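Long-range contacts in Lmo2349 protein (Listeria monocytogenes, PDB 4GVO), which probably binds L-cystine or related amino acids outside the membrane and hands them to an ABC transporter for uptake: residues T32-V36 with V73-M77; L46-F51 with K208-V213. All coordinates share one frame; numbering follows the deposited sequence.

Interaction 1. Residues T32-V36 with V73-M77. With HIS (histidine), chain E.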
ATOM      1  N   THR A  32     -14.453   2.977   3.365  1.00 11.63           N
ATOM      2  CA  THR A  32     -14.603   1.905   2.387  1.00 11.32           C
ATOM      3  C   THR A  32     -13.318   1.770   1.560  1.00 10.31           C
ATOM      4  O   THR A  32     -12.299   2.310   1.938  1.00 10.23           O
ATOM      5  CB  THR A  32     -15.881   2.141   1.534  1.00 12.12           C
ATOM      6  OG1 THR A  32     -16.176   0.980   0.768  1.00 12.05           O
ATOM      7  CG2 THR A  32     -15.763   3.401   0.617  1.00 14.29           C
ATOM      8  N   GLY A  33     -13.365   1.012   0.455  1.00 10.04           N
ATOM      9  CA  GLY A  33     -12.227   0.658  -0.357  1.00 10.74           C
ATOM     10  C   GLY A  33     -11.852  -0.801  -0.182  1.00  9.12           C
ATOM     11  O   GLY A  33     -12.323  -1.465   0.732  1.00  9.47           O
ATOM     12  N   TYR A  34     -10.971  -1.285  -1.059  1.00  8.86           N
ATOM     13  CA  TYR A  34     -10.602  -2.700  -1.106  1.00  8.23           C
ATOM     14  C   TYR A  34     -10.225  -3.278   0.262  1.00  8.56           C
ATOM     15  O   TYR A  34     -10.729  -4.288   0.662  1.00  9.92           O
ATOM     16  CB  TYR A  34      -9.404  -2.827  -2.056  1.00  9.13           C
ATOM     17  CG  TYR A  34      -8.967  -4.236  -2.376  1.00  8.38           C
ATOM     18  CD1 TYR A  34      -9.838  -5.181  -2.916  1.00 11.18           C
ATOM     19  CD2 TYR A  34      -7.671  -4.629  -2.149  1.00  8.80           C
ATOM     20  CE1 TYR A  34      -9.400  -6.444  -3.198  1.00 11.48           C
ATOM     21  CE2 TYR A  34      -7.219  -5.914  -2.476  1.00  8.82           C
ATOM     22  CZ  TYR A  34      -8.087  -6.820  -2.986  1.00  9.17           C
ATOM     23  OH  TYR A  34      -7.710  -8.122  -3.315  1.00 10.38           O
ATOM     24  N   ASP A  35      -9.299  -2.648   0.976  1.00  8.72           N
ATOM     25  CA  ASP A  35      -8.794  -3.231   2.211  1.00  8.95           C
ATOM     26  C   ASP A  35      -9.878  -3.234   3.278  1.00  7.96           C
ATOM     27  O   ASP A  35     -10.012  -4.213   4.040  1.00  9.04           O
ATOM     28  CB  ASP A  35      -7.564  -2.496   2.699  1.00  8.90           C
ATOM     29  CG  ASP A  35      -6.296  -2.852   1.939  1.00  9.62           C
ATOM     30  OD1 ASP A  35      -6.339  -2.856   0.685  1.00  9.90           O
ATOM     31  OD2 ASP A  35      -5.222  -3.042   2.606  1.00 11.50           O
ATOM     32  N   VAL A  36     -10.623  -2.143   3.348  1.00  9.06           N
ATOM     33  CA  VAL A  36     -11.708  -2.020   4.311  1.00  9.45           C
ATOM     34  C   VAL A  36     -12.785  -3.050   4.057  1.00  9.50           C
ATOM     35  O   VAL A  36     -13.206  -3.764   4.995  1.00  9.93           O
ATOM     36  CB  VAL A  36     -12.248  -0.604   4.309  1.00  9.56           C
ATOM     37  CG1 VAL A  36     -13.523  -0.483   5.177  1.00 10.93           C
ATOM     38  CG2 VAL A  36     -11.142   0.355   4.738  1.00 11.59           C
ATOM     39  N   VAL A  73      -2.936  -4.319  11.058  1.00  8.40           N
ATOM     40  CA  VAL A  73      -2.873  -3.179  10.109  1.00  8.08           C
ATOM     41  C   VAL A  73      -3.263  -3.700   8.735  1.00  8.07           C
ATOM     42  O   VAL A  73      -2.756  -4.761   8.300  1.00  9.44           O
ATOM     43  CB  VAL A  73      -1.473  -2.546  10.103  1.00  8.21           C
ATOM     44  CG1 VAL A  73      -1.298  -1.577   8.932  1.00  8.93           C
ATOM     45  CG2 VAL A  73      -1.224  -1.828  11.432  1.00 10.53           C
ATOM     46  N   ALA A  74      -4.142  -2.944   8.076  1.00  8.94           N
ATOM     47  CA  ALA A  74      -4.584  -3.192   6.682  1.00  8.69           C
ATOM     48  C   ALA A  74      -4.399  -1.934   5.870  1.00  9.03           C
ATOM     49  O   ALA A  74      -5.156  -0.990   6.052  1.00 11.51           O
ATOM     50  CB  ALA A  74      -6.059  -3.596   6.672  1.00 10.72           C
ATOM     51  N   HIS A  75      -3.341  -1.866   5.068  1.00  8.96           N
ATOM     52  CA  HIS A  75      -3.079  -0.723   4.238  1.00  8.08           C
ATOM     53  C   HIS A  75      -2.158  -1.099   3.103  1.00  7.73           C
ATOM     54  O   HIS A  75      -1.098  -0.505   2.935  1.00  8.49           O
ATOM     55  CB  HIS A  75      -2.464   0.423   5.079  1.00  9.23           C
ATOM     56  CG  HIS A  75      -2.538   1.791   4.427  1.00  8.55           C
ATOM     57  ND1 HIS A  75      -1.887   2.116   3.267  1.00  9.73           N
ATOM     58  CD2 HIS A  75      -3.230   2.938   4.817  1.00  8.29           C
ATOM     59  CE1 HIS A  75      -2.184   3.405   2.947  1.00  9.78           C
ATOM     60  NE2 HIS A  75      -2.965   3.913   3.896  1.00  9.68           N
ATOM     61  N   GLN A  76      -2.525  -2.127   2.354  1.00  8.20           N
ATOM     62  CA  GLN A  76      -1.687  -2.589   1.236  1.00  7.59           C
ATOM     63  C   GLN A  76      -0.244  -2.832   1.685  1.00  7.59           C
ATOM     64  O   GLN A  76       0.717  -2.436   0.999  1.00  8.27           O
ATOM     65  CB  GLN A  76      -1.772  -1.630   0.073  1.00  8.07           C
ATOM     66  CG  GLN A  76      -3.125  -1.664  -0.633  1.00  7.57           C
ATOM     67  CD  GLN A  76      -3.325  -2.942  -1.414  1.00  8.63           C
ATOM     68  OE1 GLN A  76      -2.496  -3.295  -2.251  1.00  9.77           O
ATOM     69  NE2 GLN A  76      -4.408  -3.654  -1.117  1.00  9.70           N
ATOM     70  N   MET A  77      -0.066  -3.473   2.847  1.00  7.44           N
ATOM     71  CA  MET A  77       1.283  -3.575   3.417  1.00  8.22           C
ATOM     72  C   MET A  77       2.102  -4.683   2.744  1.00  6.86           C
ATOM     73  O   MET A  77       1.760  -5.871   2.807  1.00  8.64           O
ATOM     74  CB  MET A  77       1.235  -3.840   4.936  1.00  9.41           C
ATOM     75  CG  MET A  77       0.503  -2.735   5.708  1.00  9.06           C
ATOM     76  SD  MET A  77       1.199  -1.093   5.526  1.00 11.11           S
ATOM     77  CE  MET A  77       2.575  -1.197   6.673  1.00 13.65           C
TER
HETATM   78  N   HIS E 703       2.401  -0.668  -0.009  0.60 10.19           N
HETATM   79  CA  HIS E 703       2.933   0.333   0.967  0.60 10.85           C
HETATM   80  C   HIS E 703       3.854  -0.267   1.975  0.60 10.65           C
HETATM   81  O   HIS E 703       3.914  -1.502   2.065  0.60 11.19           O
HETATM   82  CB  HIS E 703       1.787   1.031   1.677  0.60 11.26           C
HETATM   83  CG  HIS E 703       1.273   2.212   0.912  0.60 15.00           C
HETATM   84  ND1 HIS E 703       0.716   2.071  -0.300  0.60 17.47           N
HETATM   85  CD2 HIS E 703       1.306   3.602   1.178  0.60 15.57           C
HETATM   86  CE1 HIS E 703       0.398   3.301  -0.779  0.60 16.70           C
HETATM   87  NE2 HIS E 703       0.739   4.214   0.143  0.60 17.54           N
HETATM   88  OXT HIS E 703       4.554   0.482   2.695  0.60 10.92           O

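Interaction 2. Residues L46-F51 with K208-V213. With NA (sodium ion), chain D.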
ATOM      1  N   LEU A  46     -15.908 -14.773  10.516  1.00 11.47           N
ATOM      2  CA  LEU A  46     -15.264 -15.127  11.801  1.00 11.42           C
ATOM      3  C   LEU A  46     -16.219 -14.743  12.921  1.00 12.82           C
ATOM      4  O   LEU A  46     -16.154 -13.632  13.471  1.00 13.40           O
ATOM      5  CB  LEU A  46     -13.950 -14.360  11.929  1.00 12.51           C
ATOM      6  CG  LEU A  46     -12.798 -14.895  11.036  1.00 11.25           C
ATOM      7  CD1 LEU A  46     -11.574 -13.972  11.205  1.00 12.90           C
ATOM      8  CD2 LEU A  46     -12.410 -16.362  11.313  1.00 14.78           C
ATOM      9  N   PRO A  47     -17.144 -15.635  13.244  1.00 17.14           N
ATOM     10  CA  PRO A  47     -18.127 -15.286  14.264  1.00 18.99           C
ATOM     11  C   PRO A  47     -17.588 -15.087  15.678  1.00 15.73           C
ATOM     12  O   PRO A  47     -18.226 -14.406  16.480  1.00 20.86           O
ATOM     13  CB  PRO A  47     -19.124 -16.444  14.196  1.00 22.90           C
ATOM     14  CG  PRO A  47     -18.402 -17.578  13.580  1.00 24.21           C
ATOM     15  CD  PRO A  47     -17.385 -16.961  12.650  1.00 18.67           C
ATOM     16  N   GLY A  48     -16.377 -15.575  15.940  1.00 14.06           N
ATOM     17  CA  GLY A  48     -15.769 -15.363  17.253  1.00 14.74           C
ATOM     18  C   GLY A  48     -15.062 -14.033  17.413  1.00 16.26           C
ATOM     19  O   GLY A  48     -14.493 -13.743  18.460  1.00 16.83           O
ATOM     20  N   TYR A  49     -15.097 -13.201  16.372  1.00 13.81           N
ATOM     21  CA  TYR A  49     -14.375 -11.951  16.392  1.00 14.46           C
ATOM     22  C   TYR A  49     -15.303 -10.838  15.871  1.00 17.18           C
ATOM     23  O   TYR A  49     -16.195 -11.096  15.064  1.00 19.01           O
ATOM     24  CB  TYR A  49     -13.145 -12.031  15.500  1.00 14.60           C
ATOM     25  CG  TYR A  49     -12.097 -12.990  16.007  1.00 15.98           C
ATOM     26  CD1 TYR A  49     -11.171 -12.591  16.966  1.00 15.45           C
ATOM     27  CD2 TYR A  49     -12.061 -14.297  15.586  1.00 18.70           C
ATOM     28  CE1 TYR A  49     -10.207 -13.469  17.456  1.00 16.71           C
ATOM     29  CE2 TYR A  49     -11.094 -15.182  16.063  1.00 22.03           C
ATOM     30  CZ  TYR A  49     -10.150 -14.751  16.978  1.00 20.01           C
ATOM     31  OH  TYR A  49      -9.189 -15.598  17.456  1.00 25.34           O
ATOM     32  N   LYS A  50     -15.057  -9.618  16.318  1.00 13.50           N
ATOM     33  CA  LYS A  50     -15.713  -8.415  15.782  1.00 15.45           C
ATOM     34  C   LYS A  50     -14.600  -7.462  15.431  1.00 14.66           C
ATOM     35  O   LYS A  50     -13.825  -7.117  16.269  1.00 18.98           O
ATOM     36  CB  LYS A  50     -16.650  -7.770  16.828  1.00 19.25           C
ATOM     37  CG  LYS A  50     -17.415  -6.528  16.370  1.00 26.03           C
ATOM     38  CD  LYS A  50     -18.053  -5.781  17.555  1.00 36.51           C
ATOM     39  CE  LYS A  50     -17.220  -4.573  18.031  1.00 41.49           C
ATOM     40  NZ  LYS A  50     -17.099  -4.489  19.518  1.00 45.99           N
ATOM     41  N   PHE A  51     -14.567  -7.015  14.194  1.00 13.31           N
ATOM     42  CA  PHE A  51     -13.498  -6.135  13.720  1.00 12.90           C
ATOM     43  C   PHE A  51     -14.024  -4.718  13.701  1.00 15.52           C
ATOM     44  O   PHE A  51     -15.104  -4.439  13.167  1.00 20.27           O
ATOM     45  CB  PHE A  51     -13.028  -6.542  12.324  1.00 13.55           C
ATOM     46  CG  PHE A  51     -12.246  -7.830  12.283  1.00 11.96           C
ATOM     47  CD1 PHE A  51     -12.856  -9.065  12.463  1.00 15.23           C
ATOM     48  CD2 PHE A  51     -10.865  -7.837  12.027  1.00 16.02           C
ATOM     49  CE1 PHE A  51     -12.135 -10.247  12.427  1.00 13.90           C
ATOM     50  CE2 PHE A  51     -10.166  -9.040  11.977  1.00 14.51           C
ATOM     51  CZ  PHE A  51     -10.818 -10.239  12.143  1.00 13.75           C
ATOM     52  N   LYS A 208      -2.926 -16.901  16.753  1.00 11.41           N
ATOM     53  CA  LYS A 208      -4.249 -17.468  16.611  1.00 11.52           C
ATOM     54  C   LYS A 208      -5.072 -16.614  15.686  1.00 12.01           C
ATOM     55  O   LYS A 208      -5.706 -17.121  14.755  1.00 11.96           O
ATOM     56  CB  LYS A 208      -4.945 -17.637  18.003  1.00 13.68           C
ATOM     57  CG  LYS A 208      -6.370 -18.139  17.914  1.00 18.58           C
ATOM     58  CD  LYS A 208      -6.964 -18.456  19.270  1.00 25.81           C
ATOM     59  CE  LYS A 208      -8.424 -18.857  19.118  1.00 37.73           C
ATOM     60  NZ  LYS A 208      -9.069 -19.069  20.441  1.00 54.06           N
ATOM     61  N   LEU A 209      -5.070 -15.322  15.939  1.00 11.71           N
ATOM     62  CA  LEU A 209      -5.800 -14.388  15.055  1.00 12.50           C
ATOM     63  C   LEU A 209      -5.303 -14.469  13.613  1.00 11.24           C
ATOM     64  O   LEU A 209      -6.090 -14.497  12.664  1.00 11.56           O
ATOM     65  CB  LEU A 209      -5.697 -12.972  15.580  1.00 11.23           C
ATOM     66  CG  LEU A 209      -6.317 -11.843  14.767  1.00 12.14           C
ATOM     67  CD1 LEU A 209      -7.814 -12.103  14.610  1.00 14.62           C
ATOM     68  CD2 LEU A 209      -6.047 -10.510  15.470  1.00 14.65           C
ATOM     69  N   SER A 210      -3.987 -14.523  13.428  1.00 11.28           N
ATOM     70  CA  SER A 210      -3.421 -14.616  12.075  1.00  9.97           C
ATOM     71  C   SER A 210      -3.926 -15.857  11.337  1.00 10.40           C
ATOM     72  O   SER A 210      -4.291 -15.788  10.137  1.00 10.82           O
ATOM     73  CB  SER A 210      -1.894 -14.599  12.160  1.00 12.63           C
ATOM     74  OG  SER A 210      -1.352 -14.417  10.886  1.00 14.31           O
ATOM     75  N   LYS A 211      -3.954 -16.991  12.046  1.00 10.69           N
ATOM     76  CA  LYS A 211      -4.474 -18.229  11.455  1.00 10.88           C
ATOM     77  C   LYS A 211      -5.952 -18.105  11.052  1.00 12.61           C
ATOM     78  O   LYS A 211      -6.331 -18.585   9.974  1.00 11.92           O
ATOM     79  CB  LYS A 211      -4.265 -19.378  12.419  1.00 14.15           C
ATOM     80  CG  LYS A 211      -4.607 -20.747  11.882  1.00 18.81           C
ATOM     81  CD  LYS A 211      -4.361 -21.802  12.947  1.00 24.90           C
ATOM     82  CE  LYS A 211      -4.991 -23.138  12.574  1.00 38.47           C
ATOM     83  NZ  LYS A 211      -4.784 -24.163  13.650  1.00 50.24           N
ATOM     84  N   LYS A 212      -6.753 -17.474  11.915  1.00 12.55           N
ATOM     85  CA  LYS A 212      -8.179 -17.260  11.650  1.00 11.89           C
ATOM     86  C   LYS A 212      -8.354 -16.375  10.425  1.00 11.19           C
ATOM     87  O   LYS A 212      -9.195 -16.642   9.554  1.00 10.92           O
ATOM     88  CB  LYS A 212      -8.900 -16.691  12.880  1.00 12.54           C
ATOM     89  CG  LYS A 212      -8.945 -17.648  14.078  1.00 16.93           C
ATOM     90  CD  LYS A 212     -10.017 -18.691  13.958  1.00 18.74           C
ATOM     91  CE  LYS A 212     -10.115 -19.522  15.239  1.00 23.63           C
ATOM     92  NZ  LYS A 212     -11.216 -20.504  15.140  1.00 30.79           N
ATOM     93  N   VAL A 213      -7.583 -15.309  10.357  1.00 10.39           N
ATOM     94  CA  VAL A 213      -7.631 -14.422   9.194  1.00  9.12           C
ATOM     95  C   VAL A 213      -7.316 -15.206   7.925  1.00 10.06           C
ATOM     96  O   VAL A 213      -7.970 -15.024   6.893  1.00 10.98           O
ATOM     97  CB  VAL A 213      -6.687 -13.191   9.402  1.00 10.40           C
ATOM     98  CG1 VAL A 213      -6.431 -12.397   8.100  1.00 12.31           C
ATOM     99  CG2 VAL A 213      -7.269 -12.298  10.492  1.00 11.74           C
TER
HETATM  100 NA    NA D 702     -16.933 -11.505  13.031  1.00 14.99          NA
HETATM  101  O   HOH W   1     -19.214 -11.561  13.203  1.00 21.55           O

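Interaction 1. Residues T32-V36 with V73-M77
Asp35 OD2 is held by two groups: it accepts the backbone N-H of Gln76, 2.9 Å from Gln76 N, on the syn side but 29° out of the carboxylate plane, and it is hydrogen-bonded to the hydroxyl of Tyr94. OD1 offers its syn lone pair to Gln76 NE2 at 2.8 Å, in a nearly straight bond (173°) that lies in the amide plane. One glutamine thus grips the acid at two points, its main chain on one oxygen and its side chain on the other. A bend at chi2 (-71°), after a CG set beside the backbone N, turns the Gln76 amide back toward Asp35. Tyr34, its CG anti to the backbone N, brings its ring edge to the same amide, with CD2 3.6 Å from Gln76 NE2. The amide oxygen is held by Asn95 and the Tyr34 hydroxyl by the carbonyl of Tyr94. On the ligand side, Gln76 O lies 2.6 Å from N of the bound histidine, while His75 CE1 comes within 3.9 Å of its CD2. Asp35, in the first turn of helix 34-44, holds main chain and amide of Gln76 by two hydrogen bonds and so is a second-shell residue to the pocket, probably steadying the carbonyl that faces the ligand amine. Three polar groups meet the buried carboxylate, which would suit an ionised acid.

Interaction 2. Residues L46-F51 with K208-V213
Tyr49 projects from its strand toward helix 207-222 and lays one ring face against Leu209. CD1 of Leu209 sits 4.2 Å from the ring centroid and 21° off the normal, a CH-pi contact displaced toward the rim. The same methyl also approaches Phe51, whose ring lies two residues farther along the strand and meets Val213 CG2 at its edge, 4.4 Å from CZ. Lys212 crosses the tyrosine at about a right angle: with its chain bent at chi2 (-80°), its CG packs 3.8 Å from Tyr49 CE2 before the amine leads away. Lys208 is extended instead, and runs obliquely past the hydroxyl, its CE 3.7 Å from Tyr49 OH. Leu46 packs on Lys212, with CD2 3.9 Å from Lys212 CB and 3.7 Å from Lys212 O. Strand 49-51 and helix 208-213 run at 81° to each other; Leu209 meets both aromatic rings and Val213, one turn on, meets Phe51. The type I turn from Leu46 to Tyr49 directs carbonyls to a sodium ion, 2.3 Å from Leu46 O and 2.2 Å from Tyr49 O; Asp43 and a water complete the coordination. In this family 3 solute-binding protein the contact packs helix 207-222 onto the mixed sheet that carries strand 49-55, away from the ligand pocket. No hydrogen bond crosses between the segments, so cohesion comes from apolar packing, with the lysines lending their methylene chains.

How the interactions relate
From the N terminus, the chain first reaches 32-36, at the start of helix 34-44, and runs down that helix into 46-51, where strand 49-55 begins. Helix 61-66 and strand 72-73 follow, and 73-77 then closes the loop of interaction 1. Only much later does helix 207-222 bring 208-213 back to 46-51, closing the far longer loop of interaction 2. The two loops cross, since 46-51 lies between the segments of interaction 1. Interaction 1 ties the helix start to the ligand pocket; interaction 2 ties the helix-to-strand turn to a late helix. Their centres are 16 Å apart, and they do not touch.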